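Long-range contact in topoisomerase IV subunit A (Escherichia coli, PDB 1ZVT), which decatenates and relaxes DNA as part of a type II topoisomerase, its C-terminal beta-pinwheel domain, the part in this structure, probably binding DNA to set substrate preference: residues T5-Q10 and D33-A38. Numbering follows the deposited sequence.
Sequences TIVLSQ and DSFKAA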
ATOM      1  N   THR A   5     -18.151   8.050  -1.142  1.00 18.59           N
ATOM      2  CA  THR A   5     -16.784   8.173  -0.606  1.00 18.63           C
ATOM      3  C   THR A   5     -16.753   7.426   0.703  1.00 17.99           C
ATOM      4  O   THR A   5     -17.591   7.670   1.572  1.00 19.18           O
ATOM      5  CB  THR A   5     -16.407   9.639  -0.361  1.00 18.67           C
ATOM      6  OG1 THR A   5     -16.448  10.326  -1.612  1.00 19.44           O
ATOM      7  CG2 THR A   5     -15.001   9.756   0.228  1.00 19.52           C
ATOM      8  N   ILE A   6     -15.799   6.517   0.842  1.00 17.08           N
ATOM      9  CA  ILE A   6     -15.642   5.811   2.113  1.00 16.49           C
ATOM     10  C   ILE A   6     -14.524   6.505   2.893  1.00 16.00           C
ATOM     11  O   ILE A   6     -13.456   6.772   2.345  1.00 16.98           O
ATOM     12  CB  ILE A   6     -15.270   4.320   1.917  1.00 17.07           C
ATOM     13  CG1 ILE A   6     -16.147   3.643   0.842  1.00 17.38           C
ATOM     14  CG2 ILE A   6     -15.296   3.613   3.275  1.00 18.55           C
ATOM     15  CD1 ILE A   6     -17.665   3.749   1.088  1.00 17.60           C
ATOM     16  N   VAL A   7     -14.798   6.815   4.156  1.00 15.92           N
ATOM     17  CA  VAL A   7     -13.868   7.576   4.999  1.00 16.36           C
ATOM     18  C   VAL A   7     -13.451   6.732   6.188  1.00 16.14           C
ATOM     19  O   VAL A   7     -14.302   6.195   6.906  1.00 16.80           O
ATOM     20  CB  VAL A   7     -14.533   8.879   5.505  1.00 16.45           C
ATOM     21  CG1 VAL A   7     -13.548   9.710   6.404  1.00 18.29           C
ATOM     22  CG2 VAL A   7     -15.055   9.709   4.304  1.00 19.13           C
ATOM     23  N   LEU A   8     -12.138   6.610   6.361  1.00 16.22           N
ATOM     24  CA  LEU A   8     -11.511   5.829   7.435  1.00 17.18           C
ATOM     25  C   LEU A   8     -10.860   6.770   8.416  1.00 18.10           C
ATOM     26  O   LEU A   8     -10.156   7.716   8.020  1.00 17.15           O
ATOM     27  CB  LEU A   8     -10.434   4.926   6.826  1.00 16.28           C
ATOM     28  CG  LEU A   8      -9.575   4.106   7.790  1.00 17.72           C
ATOM     29  CD1 LEU A   8     -10.443   3.070   8.554  1.00 18.30           C
ATOM     30  CD2 LEU A   8      -8.411   3.425   7.025  1.00 18.17           C
ATOM     31  N   SER A   9     -11.088   6.526   9.697  1.00 18.29           N
ATOM     32  CA  SER A   9     -10.497   7.364  10.724  1.00 19.54           C
ATOM     33  C   SER A   9      -9.276   6.697  11.366  1.00 20.36           C
ATOM     34  O   SER A   9      -9.037   5.491  11.185  1.00 19.51           O
ATOM     35  CB  SER A   9     -11.530   7.706  11.793  1.00 20.19           C
ATOM     36  OG  SER A   9     -11.748   6.586  12.641  1.00 19.65           O
ATOM     37  N   GLN A  10      -8.516   7.494  12.130  1.00 20.51           N
ATOM     38  CA  GLN A  10      -7.293   7.008  12.789  1.00 22.02           C
ATOM     39  C   GLN A  10      -7.574   5.821  13.711  1.00 23.19           C
ATOM     40  O   GLN A  10      -6.770   4.882  13.802  1.00 23.48           O
ATOM     41  CB  GLN A  10      -6.661   8.143  13.605  1.00 22.32           C
ATOM     42  CG  GLN A  10      -6.007   9.226  12.762  1.00 22.01           C
ATOM     43  CD  GLN A  10      -4.888   8.695  11.877  1.00 24.48           C
ATOM     44  OE1 GLN A  10      -4.205   7.714  12.217  1.00 26.21           O
ATOM     45  NE2 GLN A  10      -4.712   9.325  10.716  1.00 21.50           N
ATOM     46  N   ASP A  33     -10.390  11.131  17.943  1.00 28.89           N
ATOM     47  CA  ASP A  33     -10.268  10.509  16.620  1.00 27.55           C
ATOM     48  C   ASP A  33     -10.188  11.587  15.548  1.00 27.48           C
ATOM     49  O   ASP A  33     -10.537  12.751  15.785  1.00 27.77           O
ATOM     50  CB  ASP A  33     -11.458   9.574  16.381  1.00 27.49           C
ATOM     51  CG  ASP A  33     -11.202   8.529  15.285  1.00 26.66           C
ATOM     52  OD1 ASP A  33     -10.079   8.434  14.747  1.00 25.58           O
ATOM     53  OD2 ASP A  33     -12.151   7.777  14.982  1.00 25.04           O
ATOM     54  N   SER A  34      -9.730  11.195  14.363  1.00 26.06           N
ATOM     55  CA  SER A  34      -9.648  12.119  13.247  1.00 24.87           C
ATOM     56  C   SER A  34      -9.398  11.359  11.954  1.00 23.90           C
ATOM     57  O   SER A  34      -9.201  10.139  11.953  1.00 23.17           O
ATOM     58  CB  SER A  34      -8.524  13.149  13.476  1.00 25.47           C
ATOM     59  OG  SER A  34      -7.273  12.500  13.606  1.00 27.87           O
ATOM     60  N   PHE A  35      -9.354  12.130  10.874  1.00 22.99           N
ATOM     61  CA  PHE A  35      -9.258  11.625   9.511  1.00 21.13           C
ATOM     62  C   PHE A  35      -7.981  10.830   9.273  1.00 20.86           C
ATOM     63  O   PHE A  35      -6.901  11.222   9.738  1.00 20.46           O
ATOM     64  CB  PHE A  35      -9.291  12.816   8.549  1.00 21.02           C
ATOM     65  CG  PHE A  35      -9.116  12.428   7.114  1.00 19.58           C
ATOM     66  CD1 PHE A  35     -10.172  11.850   6.415  1.00 19.62           C
ATOM     67  CD2 PHE A  35      -7.880  12.636   6.456  1.00 19.89           C
ATOM     68  CE1 PHE A  35     -10.015  11.495   5.064  1.00 18.08           C
ATOM     69  CE2 PHE A  35      -7.709  12.294   5.131  1.00 19.28           C
ATOM     70  CZ  PHE A  35      -8.783  11.723   4.423  1.00 21.30           C
ATOM     71  N   LYS A  36      -8.117   9.735   8.514  1.00 19.42           N
ATOM     72  CA  LYS A  36      -6.969   8.936   8.094  1.00 18.85           C
ATOM     73  C   LYS A  36      -6.866   8.834   6.576  1.00 18.13           C
ATOM     74  O   LYS A  36      -5.798   9.054   6.027  1.00 18.31           O
ATOM     75  CB  LYS A  36      -7.011   7.535   8.716  1.00 19.00           C
ATOM     76  CG  LYS A  36      -5.775   6.673   8.289  1.00 18.68           C
ATOM     77  CD  LYS A  36      -5.619   5.403   9.145  1.00 20.91           C
ATOM     78  CE  LYS A  36      -4.646   4.433   8.477  1.00 23.49           C
ATOM     79  NZ  LYS A  36      -3.282   4.991   8.257  1.00 26.20           N
ATOM     80  N   ALA A  37      -7.972   8.497   5.912  1.00 16.70           N
ATOM     81  CA  ALA A  37      -7.968   8.293   4.471  1.00 16.59           C
ATOM     82  C   ALA A  37      -9.380   8.256   3.931  1.00 16.09           C
ATOM     83  O   ALA A  37     -10.336   7.919   4.656  1.00 16.42           O
ATOM     84  CB  ALA A  37      -7.226   6.994   4.090  1.00 16.88           C
ATOM     85  N   ALA A  38      -9.490   8.548   2.634  1.00 16.78           N
ATOM     86  CA  ALA A  38     -10.757   8.405   1.929  1.00 17.01           C
ATOM     87  C   ALA A  38     -10.523   7.754   0.571  1.00 18.17           C
ATOM     88  O   ALA A  38      -9.469   7.977  -0.071  1.00 18.90           O
ATOM     89  CB  ALA A  38     -11.454   9.741   1.778  1.00 18.27           C
TER
HETATM   90  O   HOH W   1      -2.410   6.009  10.885  1.00 26.81           O
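Leu-8 and Ala-37 form a hydrogen-bonded antiparallel pair, Leu-8 N to Ala-37 O, between strands 3-9 and 35-42, whose segments make 152° between their N-to-C directions, within one four-stranded blade of the beta-pinwheel. A classic beta bulge breaks the register: Lys-36 N and Ala-37 N both donate to Leu-8 O, at 2.9 Å and 3.1 Å, the first in the carbonyl plane and the second tilted from it. Beyond it, Gln-10 N donates to Ser-34 O at 2.7 Å. At the bulge the Leu-8 and Lys-36 side chains run alongside each other, Leu-8 CD2 4.0 Å from Lys-36 CD. Val-7 CG1, anti to the backbone N (chi1 -180°), comes to the edge of the Phe-35 ring, 4.0 Å from CD1. At the end of the strand, Ser-9 OG donates to the syn side of Asp-33 OD2 at 2.7 Å and accepts from Trp-13 N, while Asp-33 OD1 accepts from Ser-34 N and Met-11 N. With alanine at Asp-33 the carboxylate is gone, and Ser-9 OG and both amides would probably lose their shared acceptor group. Gln-10 bends at chi2 (-60°), bringing NE2 to Phe-35 O at 3.1 Å, while one water bridges Gln-10 OE1, at 2.8 Å, to Lys-36 NZ.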